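Local coordinates for protein DegT/DnrJ/EryC1/StrS aminotransferase (Brucella abortus 2308, PDB 4QGR) that binds pyridoxal 5'-phosphate and probably acts as an aminotransferase, at residues L70-M75 against I239-R244; E58-C63 against G207-T212. All blocks are in the same frame, centred on the assembly; numbering follows the deposited sequence.

Interaction 1 of 2, residues L70-M75 against I239-R244. With PLP (pyridoxal-5'-phosphate), chain G; ACT (acetate ion), chain D.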
loop_
_atom_site.group_PDB
_atom_site.type_symbol
_atom_site.label_atom_id
_atom_site.label_comp_id
_atom_site.label_asym_id
_atom_site.label_seq_id
_atom_site.Cartn_x
_atom_site.Cartn_y
_atom_site.Cartn_z
ATOM N N LEU A 70 10.511 -3.133 0.144
ATOM C CA LEU A 70 11.835 -2.643 0.571
ATOM C C LEU A 70 11.789 -1.986 1.950
ATOM O O LEU A 70 12.747 -2.108 2.724
ATOM C CB LEU A 70 12.351 -1.619 -0.448
ATOM C CG LEU A 70 12.578 -2.135 -1.880
ATOM C CD1 LEU A 70 12.723 -0.997 -2.861
ATOM C CD2 LEU A 70 13.857 -2.962 -1.888
ATOM N N GLN A 71 10.690 -1.288 2.250
ATOM C CA GLN A 71 10.526 -0.625 3.528
ATOM C C GLN A 71 10.446 -1.633 4.677
ATOM O O GLN A 71 11.064 -1.443 5.722
ATOM C CB GLN A 71 9.257 0.220 3.525
ATOM C CG GLN A 71 8.929 0.946 4.835
ATOM C CD GLN A 71 7.634 1.759 4.704
ATOM O OE1 GLN A 71 7.100 1.905 3.600
ATOM N NE2 GLN A 71 7.062 2.171 5.820
ATOM N N MET A 72 9.631 -2.663 4.528
ATOM C CA MET A 72 9.396 -3.530 5.677
ATOM C C MET A 72 10.644 -4.201 6.258
ATOM O O MET A 72 10.799 -4.278 7.495
ATOM C CB MET A 72 8.271 -4.519 5.391
ATOM C CG MET A 72 6.920 -3.814 5.276
ATOM S SD MET A 72 5.568 -5.014 5.169
ATOM C CE MET A 72 5.482 -5.406 3.425
ATOM N N PRO A 73 11.555 -4.697 5.400
ATOM C CA PRO A 73 12.763 -5.276 5.968
ATOM C C PRO A 73 13.604 -4.255 6.765
ATOM O O PRO A 73 14.240 -4.652 7.752
ATOM C CB PRO A 73 13.519 -5.766 4.751
ATOM C CG PRO A 73 12.446 -6.106 3.770
ATOM C CD PRO A 73 11.375 -5.081 3.996
ATOM N N LEU A 74 13.628 -2.987 6.324
ATOM C CA LEU A 74 14.336 -1.960 7.101
ATOM C C LEU A 74 13.685 -1.792 8.465
ATOM O O LEU A 74 14.382 -1.641 9.491
ATOM C CB LEU A 74 14.329 -0.613 6.355
ATOM C CG LEU A 74 15.085 -0.588 5.028
ATOM C CD1 LEU A 74 14.870 0.742 4.301
ATOM C CD2 LEU A 74 16.564 -0.762 5.237
ATOM N N MET A 75 12.346 -1.833 8.503
ATOM C CA MET A 75 11.632 -1.713 9.758
ATOM C C MET A 75 11.925 -2.871 10.709
ATOM O O MET A 75 12.143 -2.663 11.926
ATOM C CB MET A 75 10.123 -1.581 9.556
ATOM C CG MET A 75 9.693 -0.342 8.799
ATOM S SD MET A 75 7.965 -0.356 8.379
ATOM C CE MET A 75 7.164 -0.269 9.963
ATOM N N ILE A 239 5.299 -1.455 15.628
ATOM C CA ILE A 239 4.726 -0.571 14.638
ATOM C C ILE A 239 4.782 -1.304 13.313
ATOM O O ILE A 239 5.846 -1.849 12.915
ATOM C CB ILE A 239 5.519 0.746 14.511
ATOM C CG1 ILE A 239 5.549 1.519 15.857
ATOM C CG2 ILE A 239 4.966 1.569 13.364
ATOM C CD1 ILE A 239 4.213 1.719 16.533
ATOM N N GLY A 240 3.659 -1.291 12.604
ATOM C CA GLY A 240 3.619 -1.862 11.241
ATOM C C GLY A 240 2.894 -0.988 10.229
ATOM O O GLY A 240 2.734 0.227 10.440
ATOM N N ILE A 241 2.458 -1.635 9.134
ATOM C CA ILE A 241 1.712 -0.980 8.073
ATOM C C ILE A 241 0.576 -1.901 7.602
ATOM O O ILE A 241 0.363 -2.986 8.181
ATOM C CB ILE A 241 2.640 -0.581 6.922
ATOM C CG1 ILE A 241 3.352 -1.809 6.328
ATOM C CG2 ILE A 241 3.680 0.453 7.357
ATOM C CD1 ILE A 241 4.089 -1.471 5.046
ATOM N N ASN A 242 -0.152 -1.472 6.571
ATOM C CA ASN A 242 -1.090 -2.364 5.915
ATOM C C ASN A 242 -0.536 -2.659 4.546
ATOM O O ASN A 242 -0.641 -1.812 3.671
ATOM C CB ASN A 242 -2.460 -1.702 5.748
ATOM C CG ASN A 242 -3.459 -2.588 5.006
ATOM O OD1 ASN A 242 -3.155 -3.696 4.584
ATOM N ND2 ASN A 242 -4.659 -2.080 4.832
ATOM N N SER A 243 -0.009 -3.862 4.339
ATOM C CA SER A 243 0.599 -4.175 3.040
ATOM C C SER A 243 0.359 -5.606 2.607
ATOM O O SER A 243 1.206 -6.474 2.814
ATOM C CB SER A 243 2.086 -3.867 3.061
ATOM O OG SER A 243 2.647 -4.015 1.788
ATOM N N ARG A 244 -0.803 -5.834 1.990
ATOM C CA ARG A 244 -1.254 -7.162 1.565
ATOM C C ARG A 244 -1.381 -7.211 0.054
ATOM O O ARG A 244 -1.770 -6.229 -0.597
ATOM C CB ARG A 244 -2.597 -7.499 2.219
ATOM C CG ARG A 244 -2.517 -7.603 3.737
ATOM C CD ARG A 244 -3.872 -7.864 4.394
ATOM N NE ARG A 244 -4.746 -6.704 4.339
ATOM C CZ ARG A 244 -5.536 -6.286 5.322
ATOM N NH1 ARG A 244 -5.576 -6.923 6.492
ATOM N NH2 ARG A 244 -6.326 -5.264 5.113
HETATM N N1 PLP G . -9.244 3.583 10.957
HETATM C C2 PLP G . -10.254 2.815 11.434
HETATM C C2A PLP G . -11.214 3.372 12.461
HETATM C C3 PLP G . -10.452 1.442 10.909
HETATM O O3 PLP G . -11.469 0.669 11.333
HETATM C C4 PLP G . -9.483 0.917 9.919
HETATM C C4A PLP G . -9.603 -0.405 9.294
HETATM O O4A PLP G . -10.640 -0.998 9.390
HETATM C C5 PLP G . -8.432 1.832 9.471
HETATM C C6 PLP G . -8.362 3.119 10.041
HETATM C C5A PLP G . -7.409 1.314 8.460
HETATM O O4P PLP G . -8.021 1.084 7.185
HETATM P P PLP G . -7.432 -0.049 6.229
HETATM O O1P PLP G . -8.046 0.275 4.880
HETATM O O2P PLP G . -5.902 -0.040 6.256
HETATM O O3P PLP G . -8.002 -1.337 6.852
HETATM C C ACT D . -7.885 -4.409 8.205
HETATM O O ACT D . -7.349 -5.525 8.458
HETATM O OXT ACT D . -7.375 -3.596 7.422
HETATM C CH3 ACT D . -9.189 -4.034 8.855
#
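M75 and G240 mark the nearest backbone approach, 8.2 Å between their CA atoms, where one flank of helix 68-76 faces an extended loop without regular structure. The helix is kinked at P73, whose nitrogen makes no bond to the preceding turn, and its side chains meet both side chains and backbone of 239-244. M72 does much of this work: its CG lies 3.7 Å from I241 CD1, and a turn at chi3 (-86°) swings the CE methyl onto S243, 3.6 Å from OG. That hydroxyl has its hydrogen bonds elsewhere, with A64 N and D68. M75, also bent at chi3, brings its CE to 3.6 Å from I239 O and near G240 CA, while the extended Q71 crosses I241 at a slant, its NE2 4.1 Å from I241 CG2. Alternating loop residues divide labour: I241 and S243 face the helix, N242 and R244 point away from it. N242 ND2 donates to O2P of a pyridoxal phosphate at 2.8 Å, reaching across the dimer into a site where K199, S194, G66, T67 and Q173 of the second subunit bind the same cofactor. R244 holds an acetate, probably from the crystallisation liquor, NH1 to O and NH2 to OXT, and forms a salt bridge with D206 of that subunit. V224 of helix 215-224 packs on M72 and M75, helix 94-101 lies against Q71, and L70 packs on strand 166-170.

Interaction 2 of 2, residues E58-C63 against G207-T212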
loop_
_atom_site.group_PDB
_atom_site.type_symbol
_atom_site.label_atom_id
_atom_site.label_comp_id
_atom_site.label_asym_id
_atom_site.label_seq_id
_atom_site.Cartn_x
_atom_site.Cartn_y
_atom_site.Cartn_z
ATOM N N GLU A 58 12.686 -20.374 0.778
ATOM C CA GLU A 58 11.793 -21.092 1.705
ATOM C C GLU A 58 10.557 -20.292 2.054
ATOM O O GLU A 58 9.496 -20.875 2.321
ATOM C CB GLU A 58 12.521 -21.416 3.000
ATOM C CG GLU A 58 13.699 -22.351 2.816
ATOM C CD GLU A 58 14.376 -22.708 4.134
ATOM O OE1 GLU A 58 13.671 -22.937 5.147
ATOM O OE2 GLU A 58 15.624 -22.745 4.141
ATOM N N HIS A 59 10.691 -18.980 2.100
ATOM C CA HIS A 59 9.586 -18.104 2.526
ATOM C C HIS A 59 9.314 -17.035 1.510
ATOM O O HIS A 59 10.218 -16.268 1.176
ATOM C CB HIS A 59 9.877 -17.437 3.890
ATOM C CG HIS A 59 10.218 -18.427 4.970
ATOM N ND1 HIS A 59 9.258 -19.129 5.665
ATOM C CD2 HIS A 59 11.413 -18.863 5.430
ATOM C CE1 HIS A 59 9.846 -19.977 6.501
ATOM N NE2 HIS A 59 11.156 -19.822 6.389
ATOM N N VAL A 60 8.051 -16.923 1.087
ATOM C CA VAL A 60 7.598 -15.816 0.227
ATOM C C VAL A 60 6.506 -15.104 0.982
ATOM O O VAL A 60 5.525 -15.744 1.446
ATOM C CB VAL A 60 7.031 -16.290 -1.108
ATOM C CG1 VAL A 60 6.444 -15.090 -1.899
ATOM C CG2 VAL A 60 8.106 -17.059 -1.898
ATOM N N ILE A 61 6.697 -13.800 1.158
ATOM C CA ILE A 61 5.757 -12.980 1.925
ATOM C C ILE A 61 5.165 -11.954 0.949
ATOM O O ILE A 61 5.766 -10.901 0.671
ATOM C CB ILE A 61 6.451 -12.276 3.091
ATOM C CG1 ILE A 61 7.186 -13.266 4.004
ATOM C CG2 ILE A 61 5.422 -11.474 3.888
ATOM C CD1 ILE A 61 8.648 -13.411 3.646
ATOM N N ALA A 62 3.971 -12.251 0.458
ATOM C CA ALA A 62 3.310 -11.342 -0.501
ATOM C C ALA A 62 2.921 -10.053 0.211
ATOM O O ALA A 62 2.645 -10.074 1.397
ATOM C CB ALA A 62 2.098 -12.024 -1.145
ATOM N N CYS A 63 2.939 -8.920 -0.506
ATOM C CA CYS A 63 2.546 -7.633 0.086
ATOM C C CYS A 63 1.968 -6.723 -0.990
ATOM O O CYS A 63 1.709 -7.175 -2.126
ATOM C CB CYS A 63 3.752 -6.995 0.791
ATOM S SG CYS A 63 5.249 -6.780 -0.212
ATOM N N GLY A 207 1.087 -4.673 -6.582
ATOM C CA GLY A 207 1.383 -5.856 -5.760
ATOM C C GLY A 207 2.879 -5.943 -5.582
ATOM O O GLY A 207 3.632 -5.344 -6.337
ATOM N N GLY A 208 3.304 -6.782 -4.658
ATOM C CA GLY A 208 4.718 -6.982 -4.354
ATOM C C GLY A 208 4.953 -8.231 -3.543
ATOM O O GLY A 208 4.012 -8.911 -3.159
ATOM N N ALA A 209 6.221 -8.558 -3.295
ATOM C CA ALA A 209 6.517 -9.629 -2.354
ATOM C C ALA A 209 7.922 -9.485 -1.802
ATOM O O ALA A 209 8.798 -8.791 -2.392
ATOM C CB ALA A 209 6.390 -10.975 -3.034
ATOM N N MET A 210 8.157 -10.245 -0.750
ATOM C CA MET A 210 9.484 -10.343 -0.099
ATOM C C MET A 210 9.837 -11.800 -0.005
ATOM O O MET A 210 8.952 -12.650 0.075
ATOM C CB MET A 210 9.488 -9.702 1.284
ATOM C CG MET A 210 9.046 -8.238 1.236
ATOM S SD MET A 210 8.729 -7.494 2.841
ATOM C CE MET A 210 7.236 -8.381 3.259
ATOM N N PHE A 211 11.141 -12.063 0.005
ATOM C CA PHE A 211 11.696 -13.403 -0.076
ATOM C C PHE A 211 12.796 -13.586 0.968
ATOM O O PHE A 211 13.645 -12.707 1.154
ATOM C CB PHE A 211 12.286 -13.637 -1.464
ATOM C CG PHE A 211 11.389 -13.210 -2.593
ATOM C CD1 PHE A 211 10.222 -13.918 -2.860
ATOM C CD2 PHE A 211 11.697 -12.132 -3.384
ATOM C CE1 PHE A 211 9.386 -13.571 -3.901
ATOM C CE2 PHE A 211 10.835 -11.748 -4.406
ATOM C CZ PHE A 211 9.696 -12.472 -4.685
ATOM N N THR A 212 12.806 -14.723 1.668
ATOM C CA THR A 212 13.913 -14.992 2.558
ATOM C C THR A 212 13.926 -16.464 2.948
ATOM O O THR A 212 12.901 -17.141 2.919
ATOM C CB THR A 212 13.869 -14.125 3.828
ATOM O OG1 THR A 212 15.093 -14.282 4.561
ATOM C CG2 THR A 212 12.664 -14.435 4.708
#
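I61 chi1 of -55° sets CG1 anti to the carbonyl carbon and leaves CG2 anti to the backbone N, and M210 bends at chi3; together these torsions bring I61 CG2 and M210 CE to 3.6 Å. The two residues are a hydrogen-bonded pair in an antiparallel strand pairing at the margin of the mixed sheet of the large domain, in the fold type I (aspartate aminotransferase) architecture of PLP enzymes. Strand 59-63 is outermost within the chain, and strand 208-212 joins it to the rest. Their axes are nearly antiparallel at 158°, with H59, I61 and C63 opposite T212, M210 and G208, each pair tied by two backbone bonds. I61 N to M210 O is almost straight at 178°, whereas at the C63 end both donors stand well above the plane of the accepting carbonyl. On the face shared by V60, A62, A209 and F211, the valine lies side by side with the phenylalanine, its CG2 at the ring edge and CG1 3.9 Å from F211 CE1; helix 42-55 covers this face. On the other face, C63 SG lies against the neighbouring backbone, 3.6 Å from G208 C, while helices 68-76 and 215-224 pack on the side chains. G207 touches pyridoxal phosphate. At the far end, T212 O accepts the H59 N-H and also meets the imidazole edge in its plane, 3.4 Å from H59 CD2.

Overall arrangement
Strand 59-63 comes first from the N terminus, and helix 68-76 is the next element along the chain. The chain then builds most of the large sheet before strand 208-212 returns to pair with 59-63, closing the loop of interaction 2. After helix 215-224 the loop 239-244 comes back to helix 68-76 and closes interaction 1. The two closures therefore cross, their segments alternating along the sequence. Their centres lie 12 Å apart and they touch directly, M72 CE resting 3.5 Å from M210 CE, so that sheet edge, helix and cofactor-binding loop form one continuous packed unit.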